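Local coordinates for 2-dehydropantoate 2-reductase, putative (Enterococcus faecalis, PDB 2EW2), which probably catalyses the NADPH-dependent reduction of 2-dehydropantoate (ketopantoate) to (R)-pantoate in pantothenate biosynthesis, at residues B[15-20]-B[49-54]; B[76-81]-B[96-101]; B[192-197]-B[247-252]. All coordinates share one frame; numbering follows the deposited sequence.

Contact 1 of 3, residues B[15-20]-B[49-54]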
ATOM      1  N   GLY B  15     -23.229   8.479  27.530  1.00 23.96           N
ATOM      2  CA  GLY B  15     -24.621   8.043  27.447  1.00 23.38           C
ATOM      3  C   GLY B  15     -25.372   8.316  28.739  1.00 23.48           C
ATOM      4  O   GLY B  15     -26.548   8.692  28.717  1.00 23.00           O
ATOM      5  N   SER B  16     -24.684   8.107  29.862  1.00 22.93           N
ATOM      6  CA  SER B  16     -25.207   8.419  31.182  1.00 23.73           C
ATOM      7  C   SER B  16     -25.504   9.902  31.358  1.00 23.64           C
ATOM      8  O   SER B  16     -26.540  10.263  31.915  1.00 24.61           O
ATOM      9  CB  SER B  16     -24.245   7.912  32.264  1.00 23.64           C
ATOM     10  OG  SER B  16     -24.256   6.496  32.288  1.00 23.39           O
ATOM     11  N   ARG B  17     -24.624  10.764  30.861  1.00 23.94           N
ATOM     12  CA  ARG B  17     -24.910  12.212  30.865  1.00 23.67           C
ATOM     13  C   ARG B  17     -26.185  12.527  30.115  1.00 24.08           C
ATOM     14  O   ARG B  17     -27.083  13.190  30.649  1.00 24.03           O
ATOM     15  CB  ARG B  17     -23.776  13.042  30.270  1.00 23.83           C
ATOM     16  CG  ARG B  17     -24.163  14.522  30.201  1.00 23.01           C
ATOM     17  CD  ARG B  17     -23.137  15.384  29.493  1.00 23.36           C
ATOM     18  NE  ARG B  17     -21.974  15.737  30.317  1.00 22.23           N
ATOM     19  CZ  ARG B  17     -21.958  16.637  31.306  1.00 22.59           C
ATOM     20  NH1 ARG B  17     -20.821  16.883  31.938  1.00 20.85           N
ATOM     21  NH2 ARG B  17     -23.056  17.294  31.675  1.00 22.47           N
ATOM     22  N   LEU B  18     -26.270  12.050  28.873  1.00 24.03           N
ATOM     23  CA  LEU B  18     -27.449  12.296  28.052  1.00 24.93           C
ATOM     24  C   LEU B  18     -28.694  11.708  28.717  1.00 24.78           C
ATOM     25  O   LEU B  18     -29.746  12.346  28.746  1.00 25.09           O
ATOM     26  CB  LEU B  18     -27.269  11.737  26.624  1.00 25.23           C
ATOM     27  CG  LEU B  18     -26.066  12.207  25.785  1.00 27.68           C
ATOM     28  CD1 LEU B  18     -26.324  12.063  24.288  1.00 29.11           C
ATOM     29  CD2 LEU B  18     -25.615  13.613  26.105  1.00 28.40           C
ATOM     30  N   GLY B  19     -28.571  10.506  29.265  1.00 24.45           N
ATOM     31  CA  GLY B  19     -29.691   9.859  29.939  1.00 25.40           C
ATOM     32  C   GLY B  19     -30.268  10.650  31.106  1.00 25.86           C
ATOM     33  O   GLY B  19     -31.481  10.874  31.179  1.00 26.14           O
ATOM     34  N   ILE B  20     -29.400  11.041  32.032  1.00 25.95           N
ATOM     35  CA  ILE B  20     -29.787  11.855  33.186  1.00 26.73           C
ATOM     36  C   ILE B  20     -30.477  13.164  32.781  1.00 26.37           C
ATOM     37  O   ILE B  20     -31.538  13.496  33.303  1.00 25.98           O
ATOM     38  CB  ILE B  20     -28.565  12.189  34.089  1.00 26.63           C
ATOM     39  CG1 ILE B  20     -28.114  10.929  34.830  1.00 28.30           C
ATOM     40  CG2 ILE B  20     -28.945  13.279  35.120  1.00 28.10           C
ATOM     41  CD1 ILE B  20     -26.742  11.020  35.488  1.00 27.44           C
ATOM     42  N   ALA B  49     -25.041  10.461  39.574  1.00 30.56           N
ATOM     43  CA  ALA B  49     -24.138  11.441  39.005  1.00 31.29           C
ATOM     44  C   ALA B  49     -23.674  12.455  40.044  1.00 32.11           C
ATOM     45  O   ALA B  49     -24.466  12.945  40.853  1.00 32.41           O
ATOM     46  CB  ALA B  49     -24.789  12.156  37.854  1.00 31.02           C
ATOM     47  N   ASP B  50     -22.376  12.736  40.024  1.00 32.26           N
ATOM     48  CA  ASP B  50     -21.846  13.928  40.643  1.00 32.90           C
ATOM     49  C   ASP B  50     -21.897  14.990  39.559  1.00 32.88           C
ATOM     50  O   ASP B  50     -20.994  15.106  38.734  1.00 32.58           O
ATOM     51  CB  ASP B  50     -20.420  13.697  41.152  1.00 33.07           C
ATOM     52  CG  ASP B  50     -19.775  14.963  41.685  1.00 35.02           C
ATOM     53  OD1 ASP B  50     -20.444  16.028  41.735  1.00 37.25           O
ATOM     54  OD2 ASP B  50     -18.585  14.894  42.044  1.00 37.67           O
ATOM     55  N   PHE B  51     -22.985  15.752  39.580  1.00 33.28           N
ATOM     56  CA  PHE B  51     -23.360  16.636  38.498  1.00 34.42           C
ATOM     57  C   PHE B  51     -23.064  18.066  38.919  1.00 35.23           C
ATOM     58  O   PHE B  51     -23.841  18.658  39.660  1.00 35.55           O
ATOM     59  CB  PHE B  51     -24.866  16.478  38.240  1.00 34.48           C
ATOM     60  CG  PHE B  51     -25.307  16.874  36.865  1.00 34.50           C
ATOM     61  CD1 PHE B  51     -24.651  17.877  36.158  1.00 34.39           C
ATOM     62  CD2 PHE B  51     -26.403  16.242  36.278  1.00 35.23           C
ATOM     63  CE1 PHE B  51     -25.067  18.251  34.890  1.00 34.15           C
ATOM     64  CE2 PHE B  51     -26.833  16.608  35.007  1.00 34.88           C
ATOM     65  CZ  PHE B  51     -26.161  17.616  34.310  1.00 35.17           C
ATOM     66  N   ASN B  52     -21.946  18.612  38.446  1.00 36.09           N
ATOM     67  CA  ASN B  52     -21.498  19.954  38.825  1.00 37.69           C
ATOM     68  C   ASN B  52     -21.498  20.167  40.354  1.00 38.62           C
ATOM     69  O   ASN B  52     -22.062  21.148  40.854  1.00 38.65           O
ATOM     70  CB  ASN B  52     -22.350  21.043  38.135  1.00 37.56           C
ATOM     71  CG  ASN B  52     -22.402  20.905  36.607  1.00 38.24           C
ATOM     72  OD1 ASN B  52     -23.345  21.380  35.984  1.00 40.42           O
ATOM     73  ND2 ASN B  52     -21.394  20.276  36.007  1.00 36.51           N
ATOM     74  N   GLY B  53     -20.898  19.225  41.084  1.00 39.34           N
ATOM     75  CA  GLY B  53     -20.807  19.304  42.545  1.00 40.25           C
ATOM     76  C   GLY B  53     -22.021  18.833  43.336  1.00 41.08           C
ATOM     77  O   GLY B  53     -21.952  18.724  44.565  1.00 41.60           O
ATOM     78  N   GLU B  54     -23.133  18.557  42.657  1.00 41.48           N
ATOM     79  CA  GLU B  54     -24.355  18.089  43.329  1.00 42.45           C
ATOM     80  C   GLU B  54     -24.631  16.651  42.949  1.00 41.88           C
ATOM     81  O   GLU B  54     -24.532  16.289  41.772  1.00 41.99           O
ATOM     82  CB  GLU B  54     -25.578  18.931  42.938  1.00 42.10           C
ATOM     83  CG  GLU B  54     -25.438  20.438  43.152  1.00 44.60           C
ATOM     84  CD  GLU B  54     -26.774  21.186  43.037  1.00 45.06           C
ATOM     85  OE1 GLU B  54     -27.401  21.161  41.944  1.00 47.24           O
ATOM     86  OE2 GLU B  54     -27.190  21.810  44.046  1.00 48.56           O
TER
HETATM   87  O   HOH W   1     -21.703  19.408  33.369  1.00 26.60           O
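Within 15-20, Arg17 is the first residue to touch 49-54: its NH2 lies 3.9 Å from CE1 of Phe51. The two side chains cross at about a right angle, with guanidinium and phenyl planes 84° apart, and the approach is oblique to both. The arginine chain is extended through chi1 and chi2 and bends at chi3 (-79°), which turns the guanidinium toward the strand. There NH2 donates to water 1, which sits in the guanidinium plane at its edge and also accepts from Asn52 ND2 (2.8 Å), while NE is bonded to the carbonyl O of Thr134. One turn on, Ile20 divides its branches. CG2 reaches the edge of the Phe51 ring near its plane, 3.9 Å from CE2; CG1, held beside the backbone N (chi1 -71°), carries CD1 over to the CB of Ala49. At 3.3 Å, that CD1-CB pair is tighter than ordinary carbon contact. Phe51 and Glu54, at the ends of a type I' turn, exchange backbone hydrogen bonds, as expected of a beta-hairpin. No direct hydrogen bond joins the two segments; they are held by apolar contacts, the oblique arginine-phenyl approach and a water accepting from two donors, one on the helix and one in the turn.

Contact 2 of 3, residues B[76-81]-B[96-101]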
ATOM      1  N   ASP B  76     -39.090   6.279  20.233  1.00 19.92           N
ATOM      2  CA  ASP B  76     -39.044   7.270  19.171  1.00 20.05           C
ATOM      3  C   ASP B  76     -37.610   7.514  18.681  1.00 19.24           C
ATOM      4  O   ASP B  76     -37.392   7.815  17.511  1.00 19.33           O
ATOM      5  CB  ASP B  76     -39.641   8.589  19.677  1.00 20.10           C
ATOM      6  CG  ASP B  76     -41.038   8.406  20.298  1.00 23.52           C
ATOM      7  OD1 ASP B  76     -41.919   7.878  19.593  1.00 26.22           O
ATOM      8  OD2 ASP B  76     -41.250   8.779  21.474  1.00 23.73           O
ATOM      9  N   LEU B  77     -36.645   7.433  19.596  1.00 18.98           N
ATOM     10  CA  LEU B  77     -35.258   7.829  19.301  1.00 18.92           C
ATOM     11  C   LEU B  77     -34.308   6.882  19.975  1.00 18.90           C
ATOM     12  O   LEU B  77     -34.488   6.548  21.142  1.00 19.10           O
ATOM     13  CB  LEU B  77     -34.954   9.260  19.777  1.00 18.88           C
ATOM     14  CG  LEU B  77     -33.521   9.815  19.610  1.00 18.73           C
ATOM     15  CD1 LEU B  77     -33.159   9.967  18.123  1.00 16.61           C
ATOM     16  CD2 LEU B  77     -33.338  11.149  20.357  1.00 18.20           C
ATOM     17  N   ILE B  78     -33.294   6.451  19.238  1.00 18.21           N
ATOM     18  CA  ILE B  78     -32.177   5.739  19.836  1.00 18.28           C
ATOM     19  C   ILE B  78     -30.945   6.621  19.650  1.00 18.62           C
ATOM     20  O   ILE B  78     -30.705   7.134  18.553  1.00 18.80           O
ATOM     21  CB  ILE B  78     -31.945   4.338  19.205  1.00 18.63           C
ATOM     22  CG1 ILE B  78     -33.187   3.452  19.376  1.00 18.17           C
ATOM     23  CG2 ILE B  78     -30.706   3.614  19.864  1.00 17.28           C
ATOM     24  CD1 ILE B  78     -33.154   2.197  18.487  1.00 17.76           C
ATOM     25  N   ILE B  79     -30.205   6.825  20.736  1.00 18.64           N
ATOM     26  CA  ILE B  79     -28.945   7.539  20.677  1.00 18.95           C
ATOM     27  C   ILE B  79     -27.825   6.510  20.728  1.00 19.07           C
ATOM     28  O   ILE B  79     -27.688   5.788  21.708  1.00 18.45           O
ATOM     29  CB  ILE B  79     -28.772   8.570  21.818  1.00 19.10           C
ATOM     30  CG1 ILE B  79     -29.856   9.647  21.710  1.00 19.44           C
ATOM     31  CG2 ILE B  79     -27.346   9.189  21.732  1.00 17.72           C
ATOM     32  CD1 ILE B  79     -30.123  10.448  23.010  1.00 18.88           C
ATOM     33  N   ALA B  80     -27.046   6.446  19.651  1.00 19.45           N
ATOM     34  CA  ALA B  80     -25.981   5.460  19.509  1.00 20.55           C
ATOM     35  C   ALA B  80     -24.640   5.995  20.029  1.00 21.91           C
ATOM     36  O   ALA B  80     -24.110   6.966  19.494  1.00 21.31           O
ATOM     37  CB  ALA B  80     -25.848   5.053  18.046  1.00 19.94           C
ATOM     38  N   LEU B  81     -24.109   5.348  21.071  1.00 23.95           N
ATOM     39  CA  LEU B  81     -22.787   5.652  21.612  1.00 25.91           C
ATOM     40  C   LEU B  81     -21.882   4.422  21.763  1.00 27.72           C
ATOM     41  O   LEU B  81     -20.727   4.548  22.180  1.00 29.13           O
ATOM     42  CB  LEU B  81     -22.915   6.379  22.953  1.00 26.31           C
ATOM     43  CG  LEU B  81     -23.349   7.835  22.783  1.00 27.06           C
ATOM     44  CD1 LEU B  81     -24.249   8.275  23.912  1.00 28.92           C
ATOM     45  CD2 LEU B  81     -22.104   8.742  22.657  1.00 28.36           C
ATOM     46  N   PRO B  96     -36.092  -5.203  18.557  1.00 21.89           N
ATOM     47  CA  PRO B  96     -37.472  -5.200  19.086  1.00 23.16           C
ATOM     48  C   PRO B  96     -37.997  -3.823  19.540  1.00 24.09           C
ATOM     49  O   PRO B  96     -39.213  -3.632  19.648  1.00 23.21           O
ATOM     50  CB  PRO B  96     -37.402  -6.173  20.279  1.00 22.85           C
ATOM     51  CG  PRO B  96     -36.248  -7.070  19.962  1.00 23.01           C
ATOM     52  CD  PRO B  96     -35.250  -6.197  19.244  1.00 21.90           C
HETATM   53  N   MSE B  97     -37.098  -2.861  19.763  1.00 24.56           N
HETATM   54  CA  MSE B  97     -37.516  -1.538  20.227  1.00 26.91           C
HETATM   55  C   MSE B  97     -37.698  -0.555  19.085  1.00 24.61           C
HETATM   56  O   MSE B  97     -38.103   0.586  19.303  1.00 23.80           O
HETATM   57  CB  MSE B  97     -36.525  -0.978  21.259  1.00 26.09           C
HETATM   58  CG  MSE B  97     -36.374  -1.879  22.463  1.00 29.36           C
HETATM   59 SE   MSE B  97     -35.022  -1.167  23.707  0.85 34.97          SE
HETATM   60  CE  MSE B  97     -36.137   0.130  24.676  1.00 33.22           C
ATOM     61  N   ILE B  98     -37.415  -1.020  17.873  1.00 23.61           N
ATOM     62  CA  ILE B  98     -37.461  -0.185  16.683  1.00 23.10           C
ATOM     63  C   ILE B  98     -38.762  -0.426  15.910  1.00 23.08           C
ATOM     64  O   ILE B  98     -39.153  -1.572  15.695  1.00 23.60           O
ATOM     65  CB  ILE B  98     -36.236  -0.467  15.744  1.00 22.67           C
ATOM     66  CG1 ILE B  98     -34.923  -0.179  16.478  1.00 22.93           C
ATOM     67  CG2 ILE B  98     -36.324   0.354  14.444  1.00 22.08           C
ATOM     68  CD1 ILE B  98     -33.655  -0.717  15.765  1.00 23.02           C
ATOM     69  N   THR B  99     -39.430   0.655  15.523  1.00 23.09           N
ATOM     70  CA  THR B  99     -40.509   0.594  14.531  1.00 23.20           C
ATOM     71  C   THR B  99     -40.090   1.418  13.318  1.00 24.19           C
ATOM     72  O   THR B  99     -38.998   2.026  13.309  1.00 23.75           O
ATOM     73  CB  THR B  99     -41.844   1.166  15.069  1.00 22.97           C
ATOM     74  OG1 THR B  99     -41.795   2.602  15.101  1.00 21.81           O
ATOM     75  CG2 THR B  99     -42.164   0.633  16.459  1.00 23.01           C
ATOM     76  N   GLU B 100     -40.985   1.480  12.327  1.00 24.38           N
ATOM     77  CA  GLU B 100     -40.829   2.321  11.150  1.00 25.36           C
ATOM     78  C   GLU B 100     -40.668   3.788  11.509  1.00 24.94           C
ATOM     79  O   GLU B 100     -40.117   4.544  10.724  1.00 24.43           O
ATOM     80  CB  GLU B 100     -42.054   2.173  10.226  1.00 26.15           C
ATOM     81  CG  GLU B 100     -43.362   1.921  11.004  1.00 30.55           C
ATOM     82  CD  GLU B 100     -44.605   2.279  10.224  1.00 36.74           C
ATOM     83  OE1 GLU B 100     -44.593   2.156   8.976  1.00 37.66           O
ATOM     84  OE2 GLU B 100     -45.597   2.693  10.876  1.00 40.63           O
ATOM     85  N   LYS B 101     -41.173   4.195  12.676  1.00 24.88           N
ATOM     86  CA  LYS B 101     -41.095   5.596  13.109  1.00 25.68           C
ATOM     87  C   LYS B 101     -39.873   5.908  14.006  1.00 24.06           C
ATOM     88  O   LYS B 101     -39.700   7.037  14.436  1.00 24.35           O
ATOM     89  CB  LYS B 101     -42.404   6.034  13.806  1.00 26.14           C
ATOM     90  CG  LYS B 101     -43.678   5.921  12.913  1.00 28.49           C
ATOM     91  CD  LYS B 101     -44.928   6.431  13.660  1.00 29.38           C
ATOM     92  CE  LYS B 101     -46.190   6.534  12.754  1.00 33.80           C
ATOM     93  NZ  LYS B 101     -45.996   7.379  11.514  1.00 37.97           N
TER
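The crossover between two parallel strands of the nucleotide-binding-type sheet supplies this contact: strand 77-80, helix 84-94 and strand 103-106 form a beta-alpha-beta unit, and residues 96-101 belong to its return loop. The apolar meeting is between Ile78, whose CB points from the strand toward the loop, and Ile98. Its closest pair is Ile78 CD1 to Ile98 CG1, at 3.6 Å, and the same methyl lies 4.0 Å from Ile98 CD1. The two side chains cross at about a right angle, so the CD1 end of Ile78 abuts the flank of the CG1-CD1 branch of Ile98, nearer CG1. In Ile78, CG1 lies opposite the carbonyl carbon (chi1 -60°) and a nearly straight chi2 of 166° extends CD1 to the loop. Phe91 and Ile94 of helix 84-94 also touch Ile78, joining this pair to the apolar layer between helix and sheet.

At the beginning of the strand segment the backbones approach more loosely. Backbone bonds of Asp76 and Ile78 with Tyr103 pair the two strands and bring these ends together; Asp76 O and Lys101 O, 3.9 Å apart, are not themselves bonded. Within the loop, Thr99 OG1 accepts from Lys101 N at 3.0 Å with an N-H...O angle of 150°, forming an ST turn just before strand 103-106. The bond from CA to CB of Asp76 points away from the loop, and OD2 accepts from Lys5 N of strand 5-9. With no hydrogen bond across the two segments, their direct side-chain contact is apolar, while Thr99 OG1 and Asp76 OD2 find their partners to either flank, in the loop and on strand 5-9.

Contact 3 of 3, residues B[192-197]-B[247-252]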
ATOM      1  N   ALA B 192     -12.162  12.317   8.786  1.00 21.74           N
ATOM      2  CA  ALA B 192     -11.795  10.953   8.398  1.00 22.77           C
ATOM      3  C   ALA B 192     -10.725  11.000   7.308  1.00 23.06           C
ATOM      4  O   ALA B 192      -9.822  10.191   7.301  1.00 23.43           O
ATOM      5  CB  ALA B 192     -13.022  10.168   7.924  1.00 22.14           C
ATOM      6  N   CYS B 193     -10.856  11.967   6.408  1.00 24.26           N
ATOM      7  CA  CYS B 193      -9.873  12.221   5.369  1.00 24.66           C
ATOM      8  C   CYS B 193      -8.488  12.506   5.960  1.00 24.00           C
ATOM      9  O   CYS B 193      -7.518  11.863   5.597  1.00 23.38           O
ATOM     10  CB  CYS B 193     -10.355  13.347   4.448  1.00 24.64           C
ATOM     11  SG  CYS B 193      -9.495  13.336   2.930  1.00 27.86           S
ATOM     12  N   VAL B 194      -8.416  13.432   6.915  1.00 23.83           N
ATOM     13  CA  VAL B 194      -7.171  13.709   7.628  1.00 23.23           C
ATOM     14  C   VAL B 194      -6.643  12.453   8.309  1.00 22.91           C
ATOM     15  O   VAL B 194      -5.451  12.106   8.176  1.00 23.09           O
ATOM     16  CB  VAL B 194      -7.369  14.838   8.670  1.00 23.35           C
ATOM     17  CG1 VAL B 194      -6.165  14.933   9.611  1.00 24.10           C
ATOM     18  CG2 VAL B 194      -7.630  16.166   7.957  1.00 23.53           C
ATOM     19  N   ASN B 195      -7.532  11.753   9.015  1.00 21.56           N
ATOM     20  CA  ASN B 195      -7.163  10.533   9.712  1.00 21.53           C
ATOM     21  C   ASN B 195      -6.932   9.332   8.784  1.00 20.97           C
ATOM     22  O   ASN B 195      -6.532   8.266   9.246  1.00 21.61           O
ATOM     23  CB  ASN B 195      -8.234  10.172  10.747  1.00 21.77           C
ATOM     24  CG  ASN B 195      -8.257  11.138  11.932  1.00 23.07           C
ATOM     25  OD1 ASN B 195      -7.246  11.754  12.265  1.00 24.61           O
ATOM     26  ND2 ASN B 195      -9.419  11.254  12.584  1.00 26.45           N
ATOM     27  N   GLY B 196      -7.223   9.497   7.497  1.00 19.84           N
ATOM     28  CA  GLY B 196      -7.082   8.405   6.529  1.00 19.09           C
ATOM     29  C   GLY B 196      -5.765   8.495   5.784  1.00 19.09           C
ATOM     30  O   GLY B 196      -5.506   7.711   4.849  1.00 18.62           O
ATOM     31  N   THR B 197      -4.931   9.454   6.203  1.00 19.48           N
ATOM     32  CA  THR B 197      -3.609   9.664   5.591  1.00 20.07           C
ATOM     33  C   THR B 197      -2.456   9.340   6.564  1.00 21.55           C
ATOM     34  O   THR B 197      -1.931   8.232   6.545  1.00 20.96           O
ATOM     35  CB  THR B 197      -3.483  11.065   4.999  1.00 20.21           C
ATOM     36  OG1 THR B 197      -3.715  12.042   6.022  1.00 20.72           O
ATOM     37  CG2 THR B 197      -4.498  11.261   3.874  1.00 19.59           C
ATOM     38  N   THR B 247      -3.904  21.351   2.585  1.00 24.89           N
ATOM     39  CA  THR B 247      -3.308  22.474   3.297  1.00 26.47           C
ATOM     40  C   THR B 247      -3.292  22.230   4.797  1.00 26.78           C
ATOM     41  O   THR B 247      -2.289  22.491   5.466  1.00 26.97           O
ATOM     42  CB  THR B 247      -4.038  23.782   2.959  1.00 26.78           C
ATOM     43  OG1 THR B 247      -3.694  24.160   1.620  1.00 28.53           O
ATOM     44  CG2 THR B 247      -3.613  24.927   3.912  1.00 29.10           C
ATOM     45  N   HIS B 248      -4.389  21.700   5.321  1.00 26.92           N
ATOM     46  CA  HIS B 248      -4.445  21.325   6.721  1.00 27.50           C
ATOM     47  C   HIS B 248      -3.385  20.271   7.068  1.00 27.12           C
ATOM     48  O   HIS B 248      -2.687  20.370   8.091  1.00 27.07           O
ATOM     49  CB  HIS B 248      -5.836  20.783   7.055  1.00 28.43           C
ATOM     50  CG  HIS B 248      -5.953  20.275   8.453  1.00 30.68           C
ATOM     51  ND1 HIS B 248      -6.372  21.073   9.498  1.00 33.71           N
ATOM     52  CD2 HIS B 248      -5.672  19.064   8.989  1.00 33.10           C
ATOM     53  CE1 HIS B 248      -6.356  20.368  10.616  1.00 34.74           C
ATOM     54  NE2 HIS B 248      -5.938  19.144  10.334  1.00 35.09           N
ATOM     55  N   ILE B 249      -3.278  19.247   6.223  1.00 26.25           N
ATOM     56  CA  ILE B 249      -2.308  18.183   6.455  1.00 25.40           C
ATOM     57  C   ILE B 249      -0.871  18.733   6.417  1.00 25.46           C
ATOM     58  O   ILE B 249      -0.051  18.432   7.282  1.00 26.24           O
ATOM     59  CB  ILE B 249      -2.551  16.961   5.490  1.00 25.38           C
ATOM     60  CG1 ILE B 249      -3.829  16.214   5.932  1.00 25.19           C
ATOM     61  CG2 ILE B 249      -1.354  16.002   5.519  1.00 24.13           C
ATOM     62  CD1 ILE B 249      -4.544  15.362   4.857  1.00 24.40           C
ATOM     63  N   VAL B 250      -0.570  19.583   5.452  1.00 25.74           N
ATOM     64  CA  VAL B 250       0.756  20.179   5.406  1.00 26.65           C
ATOM     65  C   VAL B 250       1.083  20.948   6.711  1.00 27.54           C
ATOM     66  O   VAL B 250       2.191  20.829   7.236  1.00 27.11           O
ATOM     67  CB  VAL B 250       0.942  21.011   4.121  1.00 26.82           C
ATOM     68  CG1 VAL B 250       2.267  21.799   4.139  1.00 27.55           C
ATOM     69  CG2 VAL B 250       0.895  20.071   2.910  1.00 25.75           C
ATOM     70  N   GLN B 251       0.112  21.693   7.234  0.50 27.63           N
ATOM     71  CA  GLN B 251       0.287  22.455   8.477  0.50 28.09           C
ATOM     72  C   GLN B 251       0.617  21.580   9.703  0.50 28.17           C
ATOM     73  O   GLN B 251       1.243  22.054  10.651  0.50 28.51           O
ATOM     74  CB  GLN B 251      -0.933  23.352   8.738  0.50 27.96           C
ATOM     75  CG  GLN B 251      -1.080  24.509   7.745  0.50 28.18           C
ATOM     76  CD  GLN B 251      -2.417  25.241   7.841  0.50 28.33           C
ATOM     77  OE1 GLN B 251      -3.383  24.748   8.436  0.50 29.16           O
ATOM     78  NE2 GLN B 251      -2.478  26.423   7.235  0.50 28.98           N
ATOM     79  N   THR B 252       0.215  20.309   9.679  1.00 28.26           N
ATOM     80  CA  THR B 252       0.557  19.363  10.740  1.00 27.91           C
ATOM     81  C   THR B 252       2.037  18.982  10.718  1.00 28.20           C
ATOM     82  O   THR B 252       2.567  18.559  11.738  1.00 28.40           O
ATOM     83  CB  THR B 252      -0.340  18.075  10.736  1.00 28.49           C
ATOM     84  OG1 THR B 252       0.028  17.208   9.654  1.00 27.86           O
ATOM     85  CG2 THR B 252      -1.822  18.438  10.612  1.00 28.06           C
TER
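Van der Waals contact of Val194 with His248 and Ile249 brings helix 184-195 against helix 242-252. CG2 of Val194 comes within 3.6 Å of CD2 of His248, approaching the imidazole obliquely, and the valine and histidine side chains cross at about a right angle. Since CG1 takes the place opposite the backbone N (chi1 168°), CG2 lies beside that N and is the branch that meets the ring. The same methyl makes an apolar contact with Ile249 CG1 at 4.3 Å. Further along the isoleucine, CD1 approaches Val194 CA at 4.2 Å, so Ile249 spans from the valine side chain to its backbone. The closest CA pair, Val194 to Ile249 at 6.7 Å, shows how near the two backbones come.

A mixed contact follows just beyond the first helix. Thr197 and Ile249 reach toward each other tip to tip, bringing the hydroxyl OG1 to 3.6 Å from CD1.

No hydrogen bond crosses between the segments; two threonine hydroxyls bond to carbonyls of their own segment. Thr197 OG1 donates to Val194 O at 2.8 Å, tilted 29° from the carbonyl plane; a chi1 of 58° puts the hydroxyl between the backbone N and carbonyl carbon, where it can satisfy that oxygen and still present itself to the isoleucine methyl. Thr252 OG1, by contrast, reaches Ile249 O at 2.7 Å in the carbonyl plane, on a lone pair.

Among the surrounding helices, 218-235 borders both partners: Phe229 and Ile226 touch Cys193, and Val222 touches Ile249. Helix 198-205 begins immediately after Thr197, so the first segment is the junction of helices 184-195 and 198-205, against which helix 242-252 packs.

From the N terminus, contact 1 closes first, over 28 intervening residues, and ties helix 13-24 to strand 47-51 of the smaller sheet. Contact 2 then closes a 14-residue interval containing helix 84-94, bringing strand 77-80 of the main sheet to the return loop. Contact 3 spans 49 residues and joins two helices of the C-terminal part. All three follow in series; none nests or crosses. Contacts 1 and 2 touch within the Rossmann-type part, where Gly15 CA meets Leu81 CD1 at 3.6 Å and Leu18 CD1 meets Ile79 CG2 at 4.0 Å. Contact 3 is separate: its centre lies about 35 Å from the centres of the other two.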